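Local coordinates for B12-binding domain-containing protein (Kitasatospora setae, PDB 6WTE) that binds cobalamin and a [4Fe-4S] cluster and probably transfers methyl groups from S-adenosylmethionine as a radical SAM methylase working by a non-radical mechanism, at residues R3-V8 with P61-V66; E35-D40 with V203-D208; R230-V235 with S343-T348; Y308-P313 with G352-F357. All blocks are in the same frame, centred on the assembly; numbering follows the deposited sequence.

Contact 1. Residues R3-V8 with P61-V66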
# COMPACT_ATOMS: atom_id res chain seq x y z
N ARG A 3 17.31 2.44 26.53
CA ARG A 3 15.91 2.48 26.11
C ARG A 3 15.75 3.14 24.75
O ARG A 3 14.65 3.54 24.38
CB ARG A 3 15.06 3.17 27.18
CG ARG A 3 15.03 2.41 28.50
CD ARG A 3 14.02 2.99 29.50
NE ARG A 3 12.63 2.71 29.13
CZ ARG A 3 12.00 1.57 29.38
NH1 ARG A 3 12.63 0.58 30.01
NH2 ARG A 3 10.73 1.41 29.01
N LEU A 4 16.84 3.22 23.98
CA LEU A 4 16.85 3.91 22.70
C LEU A 4 16.52 2.94 21.57
O LEU A 4 17.19 1.92 21.40
CB LEU A 4 18.21 4.56 22.45
CG LEU A 4 18.42 5.19 21.08
CD1 LEU A 4 17.40 6.30 20.84
CD2 LEU A 4 19.85 5.71 20.93
N VAL A 5 15.49 3.28 20.79
CA VAL A 5 15.09 2.53 19.60
C VAL A 5 15.29 3.43 18.39
O VAL A 5 14.83 4.58 18.37
CB VAL A 5 13.62 2.08 19.67
CG1 VAL A 5 13.23 1.35 18.40
CG2 VAL A 5 13.36 1.21 20.89
N LEU A 6 15.98 2.92 17.38
CA LEU A 6 16.12 3.60 16.09
C LEU A 6 15.11 3.02 15.11
O LEU A 6 14.98 1.80 15.01
CB LEU A 6 17.53 3.44 15.53
CG LEU A 6 17.66 3.86 14.06
CD1 LEU A 6 17.44 5.37 13.87
CD2 LEU A 6 19.01 3.40 13.52
N LEU A 7 14.41 3.90 14.39
CA LEU A 7 13.52 3.50 13.30
C LEU A 7 14.05 4.11 12.01
O LEU A 7 14.30 5.32 11.95
CB LEU A 7 12.08 3.95 13.57
CG LEU A 7 11.45 3.43 14.86
CD1 LEU A 7 10.10 4.10 15.11
CD2 LEU A 7 11.29 1.90 14.77
N VAL A 8 14.23 3.28 10.99
CA VAL A 8 14.83 3.69 9.72
C VAL A 8 13.77 3.64 8.62
O VAL A 8 13.10 2.62 8.46
CB VAL A 8 16.02 2.79 9.35
CG1 VAL A 8 16.59 3.19 8.00
CG2 VAL A 8 17.09 2.83 10.43
N PRO A 61 21.65 2.68 19.52
CA PRO A 61 20.33 2.15 19.86
C PRO A 61 20.43 0.67 20.20
O PRO A 61 21.29 -0.05 19.70
CB PRO A 61 19.51 2.38 18.59
CG PRO A 61 20.53 2.40 17.49
CD PRO A 61 21.74 3.06 18.09
N MET A 62 19.53 0.21 21.08
CA MET A 62 19.53 -1.20 21.44
C MET A 62 18.62 -2.03 20.54
O MET A 62 18.64 -3.26 20.65
CB MET A 62 19.13 -1.38 22.91
CG MET A 62 17.86 -0.67 23.33
SD MET A 62 16.39 -1.67 23.04
CE MET A 62 15.11 -0.49 23.47
N LEU A 63 17.87 -1.39 19.65
CA LEU A 63 17.01 -2.07 18.69
C LEU A 63 16.87 -1.17 17.48
O LEU A 63 16.74 0.05 17.62
CB LEU A 63 15.63 -2.37 19.31
CG LEU A 63 14.54 -2.98 18.43
CD1 LEU A 63 14.95 -4.36 17.90
CD2 LEU A 63 13.23 -3.06 19.21
N VAL A 64 16.93 -1.77 16.29
CA VAL A 64 16.81 -1.03 15.03
C VAL A 64 15.63 -1.61 14.26
O VAL A 64 15.63 -2.80 13.92
CB VAL A 64 18.10 -1.10 14.20
CG1 VAL A 64 17.93 -0.38 12.86
CG2 VAL A 64 19.29 -0.53 14.98
N GLY A 65 14.63 -0.79 14.00
CA GLY A 65 13.49 -1.19 13.19
C GLY A 65 13.60 -0.58 11.81
O GLY A 65 14.01 0.57 11.65
N VAL A 66 13.24 -1.37 10.80
CA VAL A 66 13.26 -0.90 9.41
C VAL A 66 11.87 -1.12 8.82
O VAL A 66 11.38 -2.26 8.79
CB VAL A 66 14.33 -1.62 8.58
CG1 VAL A 66 14.36 -1.05 7.17
CG2 VAL A 66 15.71 -1.49 9.24

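Contact 2. Residues E35-D40 with V203-D208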
# COMPACT_ATOMS: atom_id res chain seq x y z
N GLU A 35 12.93 5.90 24.31
CA GLU A 35 13.38 7.01 23.50
C GLU A 35 13.45 6.53 22.05
O GLU A 35 13.98 5.45 21.78
CB GLU A 35 14.75 7.50 23.97
CG GLU A 35 15.29 8.69 23.20
CD GLU A 35 16.68 9.09 23.64
OE1 GLU A 35 17.30 8.32 24.40
OE2 GLU A 35 17.16 10.17 23.23
N VAL A 36 12.88 7.31 21.13
CA VAL A 36 12.80 6.92 19.73
C VAL A 36 13.47 7.97 18.87
O VAL A 36 13.20 9.17 19.02
CB VAL A 36 11.34 6.73 19.28
CG1 VAL A 36 11.32 6.21 17.86
CG2 VAL A 36 10.62 5.78 20.21
N GLU A 37 14.33 7.52 17.97
CA GLU A 37 14.90 8.38 16.94
C GLU A 37 14.61 7.77 15.57
O GLU A 37 14.68 6.55 15.39
CB GLU A 37 16.40 8.57 17.15
CG GLU A 37 16.68 9.34 18.43
CD GLU A 37 18.15 9.63 18.65
OE1 GLU A 37 19.00 8.82 18.26
OE2 GLU A 37 18.44 10.69 19.23
N VAL A 38 14.26 8.63 14.62
CA VAL A 38 13.93 8.24 13.25
C VAL A 38 15.04 8.71 12.34
O VAL A 38 15.48 9.87 12.42
CB VAL A 38 12.58 8.83 12.80
CG1 VAL A 38 12.32 8.50 11.32
CG2 VAL A 38 11.45 8.31 13.67
N LEU A 39 15.50 7.83 11.47
CA LEU A 39 16.47 8.18 10.45
C LEU A 39 15.76 7.99 9.11
O LEU A 39 15.50 6.86 8.69
CB LEU A 39 17.72 7.30 10.57
CG LEU A 39 19.06 7.87 10.17
CD1 LEU A 39 19.32 9.19 10.89
CD2 LEU A 39 20.14 6.84 10.52
N ASP A 40 15.39 9.10 8.47
CA ASP A 40 14.59 9.06 7.25
C ASP A 40 15.51 9.28 6.06
O ASP A 40 16.05 10.38 5.88
CB ASP A 40 13.48 10.11 7.31
CG ASP A 40 12.46 9.93 6.20
OD1 ASP A 40 12.71 9.11 5.31
OD2 ASP A 40 11.42 10.61 6.25
N VAL A 203 11.05 18.53 13.54
CA VAL A 203 11.70 17.97 14.72
C VAL A 203 12.79 17.02 14.26
O VAL A 203 12.49 16.06 13.53
CB VAL A 203 10.70 17.25 15.64
CG1 VAL A 203 11.43 16.68 16.87
CG2 VAL A 203 9.59 18.20 16.06
N PRO A 204 14.05 17.23 14.64
CA PRO A 204 15.11 16.30 14.23
C PRO A 204 14.83 14.89 14.72
O PRO A 204 14.30 14.68 15.81
CB PRO A 204 16.36 16.88 14.88
CG PRO A 204 16.04 18.34 15.08
CD PRO A 204 14.57 18.39 15.38
N ARG A 205 15.17 13.92 13.87
CA ARG A 205 15.06 12.49 14.19
C ARG A 205 13.63 12.08 14.53
O ARG A 205 13.40 11.14 15.31
CB ARG A 205 16.02 12.10 15.31
CG ARG A 205 17.43 12.61 15.04
CD ARG A 205 18.49 11.73 15.67
NE ARG A 205 19.79 11.93 15.02
CZ ARG A 205 20.96 11.84 15.65
NH1 ARG A 205 21.01 11.57 16.95
NH2 ARG A 205 22.08 12.03 14.97
N LYS A 206 12.66 12.78 13.95
CA LYS A 206 11.27 12.35 13.89
C LYS A 206 10.80 12.56 12.46
O LYS A 206 11.36 13.37 11.72
CB LYS A 206 10.38 13.15 14.86
CG LYS A 206 10.76 13.04 16.33
CD LYS A 206 10.53 11.63 16.83
CE LYS A 206 10.90 11.51 18.29
NZ LYS A 206 12.35 11.73 18.50
N VAL A 207 9.78 11.80 12.05
CA VAL A 207 9.22 11.98 10.72
C VAL A 207 8.80 13.44 10.56
O VAL A 207 8.09 14.00 11.40
CB VAL A 207 8.04 11.03 10.47
CG1 VAL A 207 7.40 11.33 9.13
CG2 VAL A 207 8.50 9.57 10.49
N ASP A 208 9.27 14.07 9.48
CA ASP A 208 9.02 15.49 9.21
C ASP A 208 7.81 15.60 8.28
O ASP A 208 7.95 15.63 7.06
CB ASP A 208 10.25 16.15 8.60
CG ASP A 208 10.16 17.67 8.59
OD1 ASP A 208 9.03 18.21 8.70
OD2 ASP A 208 11.21 18.32 8.49
O HOH W 1 11.20 12.68 7.81

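Contact 3. Residues R230-V235 with S343-T348. With SF4 (iron/sulfur cluster), chain C; EDO (1,2-ethanediol), chain L.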
# COMPACT_ATOMS: atom_id res chain seq x y z
N ARG A 230 -12.22 -10.48 0.78
CA ARG A 230 -11.19 -11.45 0.40
C ARG A 230 -10.99 -11.42 -1.11
O ARG A 230 -11.02 -12.46 -1.79
CB ARG A 230 -11.57 -12.85 0.89
CG ARG A 230 -10.42 -13.86 0.90
CD ARG A 230 -9.32 -13.47 1.87
NE ARG A 230 -9.75 -13.49 3.27
CZ ARG A 230 -9.64 -14.55 4.06
NH1 ARG A 230 -9.13 -15.68 3.60
NH2 ARG A 230 -10.05 -14.48 5.32
N CYS A 231 -10.79 -10.23 -1.66
CA CYS A 231 -10.64 -10.09 -3.10
C CYS A 231 -9.43 -10.87 -3.59
O CYS A 231 -8.37 -10.86 -2.97
CB CYS A 231 -10.53 -8.61 -3.48
SG CYS A 231 -12.02 -7.66 -3.06
N SER A 232 -9.60 -11.55 -4.73
CA SER A 232 -8.62 -12.56 -5.11
C SER A 232 -7.25 -11.97 -5.43
O SER A 232 -6.25 -12.68 -5.34
CB SER A 232 -9.14 -13.38 -6.30
OG SER A 232 -9.15 -12.61 -7.48
N HIS A 233 -7.19 -10.69 -5.78
CA HIS A 233 -5.95 -10.04 -6.19
C HIS A 233 -5.23 -9.35 -5.05
O HIS A 233 -4.13 -8.83 -5.26
CB HIS A 233 -6.24 -9.00 -7.27
CG HIS A 233 -6.97 -7.80 -6.77
ND1 HIS A 233 -8.18 -7.88 -6.13
CD2 HIS A 233 -6.64 -6.48 -6.78
CE1 HIS A 233 -8.58 -6.66 -5.79
NE2 HIS A 233 -7.66 -5.80 -6.17
N CYS A 234 -5.81 -9.32 -3.85
CA CYS A 234 -5.46 -8.30 -2.86
C CYS A 234 -4.68 -8.89 -1.70
O CYS A 234 -5.11 -9.88 -1.09
CB CYS A 234 -6.72 -7.62 -2.34
SG CYS A 234 -6.30 -6.21 -1.34
N VAL A 235 -3.57 -8.24 -1.35
CA VAL A 235 -2.72 -8.66 -0.24
C VAL A 235 -3.19 -8.17 1.11
O VAL A 235 -2.65 -8.61 2.14
CB VAL A 235 -1.27 -8.16 -0.41
CG1 VAL A 235 -0.65 -8.70 -1.69
CG2 VAL A 235 -1.25 -6.62 -0.40
N SER A 343 -16.95 -12.13 -10.62
CA SER A 343 -17.23 -13.34 -9.85
C SER A 343 -15.93 -14.03 -9.47
O SER A 343 -15.04 -14.21 -10.30
CB SER A 343 -18.12 -14.29 -10.66
OG SER A 343 -18.33 -15.50 -9.96
N GLY A 344 -15.83 -14.41 -8.19
CA GLY A 344 -14.62 -15.01 -7.66
C GLY A 344 -13.45 -14.07 -7.50
O GLY A 344 -12.41 -14.49 -6.96
N TRP A 345 -13.58 -12.81 -7.93
CA TRP A 345 -12.50 -11.84 -7.84
C TRP A 345 -12.80 -10.80 -6.77
O TRP A 345 -12.13 -10.78 -5.73
CB TRP A 345 -12.27 -11.19 -9.22
CG TRP A 345 -11.40 -9.96 -9.25
CD1 TRP A 345 -10.54 -9.51 -8.27
CD2 TRP A 345 -11.29 -9.02 -10.32
NE1 TRP A 345 -9.92 -8.35 -8.67
CE2 TRP A 345 -10.37 -8.03 -9.93
CE3 TRP A 345 -11.89 -8.92 -11.58
CZ2 TRP A 345 -10.03 -6.95 -10.75
CZ3 TRP A 345 -11.56 -7.84 -12.40
CH2 TRP A 345 -10.64 -6.88 -11.98
N LYS A 346 -13.78 -9.93 -6.98
CA LYS A 346 -14.12 -8.90 -5.98
C LYS A 346 -15.20 -9.49 -5.09
O LYS A 346 -16.40 -9.32 -5.33
CB LYS A 346 -14.56 -7.61 -6.67
CG LYS A 346 -13.48 -6.95 -7.51
CD LYS A 346 -12.30 -6.49 -6.66
CE LYS A 346 -12.72 -5.37 -5.70
NZ LYS A 346 -13.02 -4.08 -6.40
N VAL A 347 -14.78 -10.22 -4.05
CA VAL A 347 -15.71 -11.01 -3.26
C VAL A 347 -15.47 -10.80 -1.77
O VAL A 347 -14.38 -10.41 -1.33
CB VAL A 347 -15.58 -12.50 -3.57
CG1 VAL A 347 -15.82 -12.77 -5.04
CG2 VAL A 347 -14.18 -12.94 -3.17
N THR A 348 -16.51 -11.10 -0.99
CA THR A 348 -16.42 -11.21 0.45
C THR A 348 -15.73 -12.51 0.84
O THR A 348 -15.35 -13.33 -0.00
CB THR A 348 -17.80 -11.17 1.09
OG1 THR A 348 -18.47 -12.41 0.84
CG2 THR A 348 -18.64 -10.03 0.53
FE1 SF4 C . -11.02 -6.11 -1.73
FE2 SF4 C . -10.42 -5.39 0.85
FE3 SF4 C . -10.26 -3.52 -1.12
FE4 SF4 C . -8.45 -5.52 -1.02
S1 SF4 C . -8.72 -3.88 0.53
S2 SF4 C . -9.54 -4.77 -2.87
S3 SF4 C . -9.71 -7.26 -0.24
S4 SF4 C . -12.15 -4.63 -0.44
C1 EDO L . -7.58 -18.65 1.90
O1 EDO L . -7.60 -19.90 1.20
C2 EDO L . -7.63 -17.52 0.89
O2 EDO L . -8.79 -16.72 1.15
O HOH W 2 -10.05 -14.48 -9.25

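Contact 4. Residues Y308-P313 with G352-F357. With SF4 (iron/sulfur cluster), chain C; EDO (1,2-ethanediol), chain M.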
# COMPACT_ATOMS: atom_id res chain seq x y z
N TYR A 308 -10.48 6.73 -0.36
CA TYR A 308 -10.48 5.59 -1.27
C TYR A 308 -11.59 4.65 -0.84
O TYR A 308 -11.69 4.30 0.34
CB TYR A 308 -9.14 4.85 -1.27
CG TYR A 308 -9.05 3.83 -2.39
CD1 TYR A 308 -9.54 2.54 -2.23
CD2 TYR A 308 -8.50 4.18 -3.62
CE1 TYR A 308 -9.47 1.62 -3.26
CE2 TYR A 308 -8.43 3.26 -4.65
CZ TYR A 308 -8.92 1.99 -4.47
OH TYR A 308 -8.85 1.08 -5.49
N CYS A 309 -12.43 4.24 -1.80
CA CYS A 309 -13.67 3.55 -1.49
C CYS A 309 -13.88 2.38 -2.44
O CYS A 309 -13.30 2.32 -3.53
CB CYS A 309 -14.90 4.47 -1.61
SG CYS A 309 -15.04 5.74 -0.36
N GLN A 310 -14.74 1.48 -2.01
CA GLN A 310 -15.37 0.51 -2.89
C GLN A 310 -16.70 1.06 -3.37
O GLN A 310 -17.21 2.04 -2.81
CB GLN A 310 -15.57 -0.82 -2.16
CG GLN A 310 -14.28 -1.59 -1.93
CD GLN A 310 -13.63 -2.01 -3.23
OE1 GLN A 310 -14.16 -2.87 -3.94
NE2 GLN A 310 -12.51 -1.39 -3.57
N PRO A 311 -17.26 0.50 -4.45
CA PRO A 311 -18.52 1.06 -4.97
C PRO A 311 -19.68 1.00 -3.98
O PRO A 311 -20.61 1.81 -4.10
CB PRO A 311 -18.80 0.19 -6.20
CG PRO A 311 -17.46 -0.26 -6.65
CD PRO A 311 -16.67 -0.47 -5.38
N SER A 312 -19.66 0.07 -3.04
CA SER A 312 -20.75 -0.09 -2.09
C SER A 312 -20.16 -0.40 -0.73
O SER A 312 -19.18 -1.16 -0.64
CB SER A 312 -21.70 -1.22 -2.52
OG SER A 312 -22.74 -1.42 -1.57
N PRO A 313 -20.72 0.15 0.36
CA PRO A 313 -21.87 1.05 0.39
C PRO A 313 -21.48 2.51 0.19
O PRO A 313 -20.54 2.98 0.84
CB PRO A 313 -22.45 0.83 1.78
CG PRO A 313 -21.24 0.50 2.63
CD PRO A 313 -20.22 -0.16 1.71
N GLY A 352 -19.12 -14.24 -2.30
CA GLY A 352 -20.07 -13.54 -3.14
C GLY A 352 -19.60 -12.14 -3.49
O GLY A 352 -18.82 -11.52 -2.77
N THR A 353 -20.06 -11.65 -4.64
CA THR A 353 -19.81 -10.26 -4.97
C THR A 353 -20.65 -9.36 -4.07
O THR A 353 -21.63 -9.80 -3.46
CB THR A 353 -20.12 -9.97 -6.44
OG1 THR A 353 -21.43 -10.45 -6.77
CG2 THR A 353 -19.08 -10.63 -7.34
N TYR A 354 -20.26 -8.09 -3.99
CA TYR A 354 -20.89 -7.16 -3.07
C TYR A 354 -21.22 -5.83 -3.72
O TYR A 354 -21.56 -4.88 -3.00
CB TYR A 354 -20.00 -6.95 -1.83
CG TYR A 354 -18.59 -6.50 -2.14
CD1 TYR A 354 -17.58 -7.43 -2.40
CD2 TYR A 354 -18.26 -5.15 -2.16
CE1 TYR A 354 -16.29 -7.02 -2.69
CE2 TYR A 354 -16.96 -4.73 -2.44
CZ TYR A 354 -15.99 -5.67 -2.71
OH TYR A 354 -14.71 -5.26 -3.01
N TYR A 355 -21.13 -5.72 -5.04
CA TYR A 355 -21.61 -4.52 -5.71
C TYR A 355 -21.97 -4.85 -7.16
O TYR A 355 -21.67 -5.93 -7.68
CB TYR A 355 -20.60 -3.37 -5.65
CG TYR A 355 -19.25 -3.63 -6.28
CD1 TYR A 355 -19.05 -3.49 -7.65
CD2 TYR A 355 -18.16 -3.98 -5.50
CE1 TYR A 355 -17.81 -3.70 -8.22
CE2 TYR A 355 -16.91 -4.20 -6.06
CZ TYR A 355 -16.74 -4.07 -7.42
OH TYR A 355 -15.50 -4.28 -7.97
N THR A 356 -22.66 -3.90 -7.77
CA THR A 356 -22.98 -3.91 -9.18
C THR A 356 -22.48 -2.61 -9.79
O THR A 356 -22.03 -1.70 -9.09
CB THR A 356 -24.49 -4.03 -9.43
OG1 THR A 356 -25.12 -2.82 -8.99
CG2 THR A 356 -25.06 -5.20 -8.65
N PHE A 357 -22.59 -2.50 -11.11
CA PHE A 357 -22.16 -1.25 -11.73
C PHE A 357 -23.03 -0.08 -11.30
O PHE A 357 -22.55 1.06 -11.28
CB PHE A 357 -22.15 -1.38 -13.25
CG PHE A 357 -21.54 -0.21 -13.95
CD1 PHE A 357 -20.20 0.11 -13.73
CD2 PHE A 357 -22.28 0.58 -14.80
CE1 PHE A 357 -19.63 1.20 -14.37
CE2 PHE A 357 -21.71 1.67 -15.44
CZ PHE A 357 -20.38 1.98 -15.22
FE1 SF4 C . -11.02 -6.11 -1.73
FE2 SF4 C . -10.42 -5.39 0.85
FE3 SF4 C . -10.26 -3.52 -1.12
FE4 SF4 C . -8.45 -5.52 -1.02
S1 SF4 C . -8.72 -3.88 0.53
S2 SF4 C . -9.54 -4.77 -2.87
S3 SF4 C . -9.71 -7.26 -0.24
S4 SF4 C . -12.15 -4.63 -0.44
C1 EDO M . -24.42 -8.03 -6.32
O1 EDO M . -23.06 -8.37 -6.59
C2 EDO M . -24.49 -6.88 -5.32
O2 EDO M . -24.35 -7.40 -3.99
O HOH W 3 -22.09 -3.79 -0.40

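Contact 1. Residues R3-V8 with P61-V66
Leu6 packs its CB against CG and CB of Pro61, 3.7 Å from CG, and sends CD2 alongside Val64, where it comes to 4.0 Å from CG1. Leu6 and Val64 belong to neighbouring parallel strands, 4-9 and 63-67, in the sheet of the Rossmann-like B12-binding domain; helix 48-58 forms part of the link between them, and its Tyr55 and Phe56 pack on the face that carries Leu6. The strand axes run 4.7 Å apart at 20°. Parallel pairing is evident in the hydrogen bonds of Leu6, whose N donates to Leu63 O while its O accepts from Gly65 N at 2.8 Å. Gly65 O in turn takes Val8 N, and at the start of the pair Met62 N reaches Leu4 O (2.9 Å). Val64 CG1 touches both Leu6 CD2 and Val8 CG2. On the other face Leu7, its CG beside the backbone N (chi1 -58°), brings CD2 to 4.1 Å from Gly65 CA, which leaves little room for a CB there. Leu7 also packs on helix 20-31, so the sheet has helices on both faces. Gly65 and Val66 touch the cobalamin, which places the C-terminal end of the pair at the cofactor. At the other end Met62 is folded back by a chi1 of 51° and a bend at chi2. This turn carries its thioether across Leu4 O and sets the methyl CE 3.6 Å from Val5 CG2.

Contact 2. Residues E35-D40 with V203-D208
Glu37 and Arg205 run alongside each other in the same direction. With CG beside its backbone N (chi1 -66°), Glu37 lays its carboxylate along the stretched-out arginine, whose CD packs 3.7 Å from the glutamate CD. The guanidinium offers its edge to Glu37, with NH1 3.5 Å from OE2 in a long salt bridge, but the two flat groups are turned 74° apart and do not pair in a fork. Each charge has a further partner: Tyr55 and Arg59 hold Glu37 OE1, and Glu58 takes Arg205 NH2. Replacing Glu37 by an alanine would probably leave Arg59 and Arg205 without the carboxylate they share and open a gap beside the arginine's aliphatic part. Lys206 starts away from the strand and curls back, bent at chi2 (-67°) and chi4, to bring NZ 2.7 Å from Val36 O, nearly in line with the carbonyl. Next to it Val38 N donates to Arg205 O (2.7 Å), approaching from above the carbonyl plane. Val38 CG1 meets Val207 CG2 at 4.1 Å, and a water bridges Asp40 OD2 to Asp208 N, the N-cap residue of helix 209-214. Strand 35-40 bonds to strand 4-9 along its other edge. The second half of the type II turn that starts at Val203, Arg205 and Lys206, docks on the outermost strand of the parallel sheet in the Rossmann-like B12-binding domain, joining that edge to the loop leading into helix 209-214.

Contact 3. Residues R230-V235 with S343-T348
Cys231 SG lies 3.6 Å from Lys346 CE while binding the cluster iron FE1 at 2.3 Å. Cys234 SG binds FE4 at the same length, and Cys227 is the third protein thiolate of the [4Fe-4S] site. Between the two cysteines, His233 sits close to the inorganic sulfur S2 through CE1 (3.6 Å). Its ring receives the edge of Trp345 in an offset edge-to-face pair: the planes stand at 88°, and the indole NE1 is placed over one imidazole face. A chi1 of 71° puts the His233 ring between its backbone N and carbonyl carbon, while Trp345 extends with CG opposite its own N, and these two settings bring the rings together. Lys346 curls through bends at chi2, chi3 and chi4, running its CD and CE past Cys231 and His233. Its ammonium continues to a salt bridge with Asp335, which probably balances its charge.

Backbone bonds position this first shell. Ser232 N donates to Trp345 O (2.8 Å), and Arg230 N donates to Val347 O (3.0 Å). A type I turn from Cys231 to Cys234 is closed by Cys234 N on Cys231 O. Further out, a water lies between Ser232 OG and Gly344 O, and Arg230 NH2 forms a salt bridge with Glu349. The cysteine spacing, with three residues between the first two and two between the last, is the CxxxCxxC cluster loop of radical SAM enzymes, here braced by the loop 343-348.

Contact 4. Residues Y308-P313 with G352-F357
Ser312 meets Tyr354 and Tyr355, and Pro311 meets Tyr355, where two irregular pieces of backbone come together: the chain leaving strand 304-309, with a cis peptide before Pro313, and the loop that ends at Thr356, the N-cap of helix 357-369. Ser312 CA and Tyr355 CA are 5.8 Å apart. No direct backbone hydrogen bond joins the segments; a water instead links Ser312 OG to Tyr354 O. Pro311 sets CG over the face of the Tyr355 ring, 3.6 Å from its centroid and 6° from the normal, a CH-pi contact. The ring reaches this place because chi1 of 60° puts its CG between the backbone N and carbonyl carbon. Its OH bonds to Ser334 O and to Lys346 NZ. A serine in place of Tyr355 would probably strip Pro311 of its aromatic platform and leave Lys346 with one partner fewer. Gln310 bends at chi2 (-64°) to put its amide near the cluster, NE2 3.9 Å from the iron FE3. Tyr354 comes in roughly perpendicular to it and donates a hydrogen bond to Gln310 OE1 (2.6 Å), with OH above the amide carbonyl plane. That oxygen also accepts from Lys346, so two donors fix the amide rotation, while NE2 is left to make a weak bond to Glu273, a cluster-binding residue. Tyr354 OH is also 3.7 Å from sulfide S4. Gln310 and Tyr354 thus form part of the second shell of the [4Fe-4S] site, at the C-terminal end of a strand in the radical SAM barrel.

The four contacts fall into two pairs on opposite sides of the chain's centre. Contacts 1 and 2, with centres 11 Å apart, share the B12-binding sheet through the neighbouring strands 4-9 and 35-40, and their segments alternate along the chain. Contacts 3 and 4 come later, also interleaved, in the radical SAM core; their centres are 12 Å apart, both touch the iron-sulfur cluster, and Lys346 bridges them. Between the pairs the centres lie 37 to 41 Å apart, without touching. The cobalamin lies between the two domains and contacts residues of both contact 1 and contact 3, consistent with a methylase that brings its two cofactors together at the domain interface.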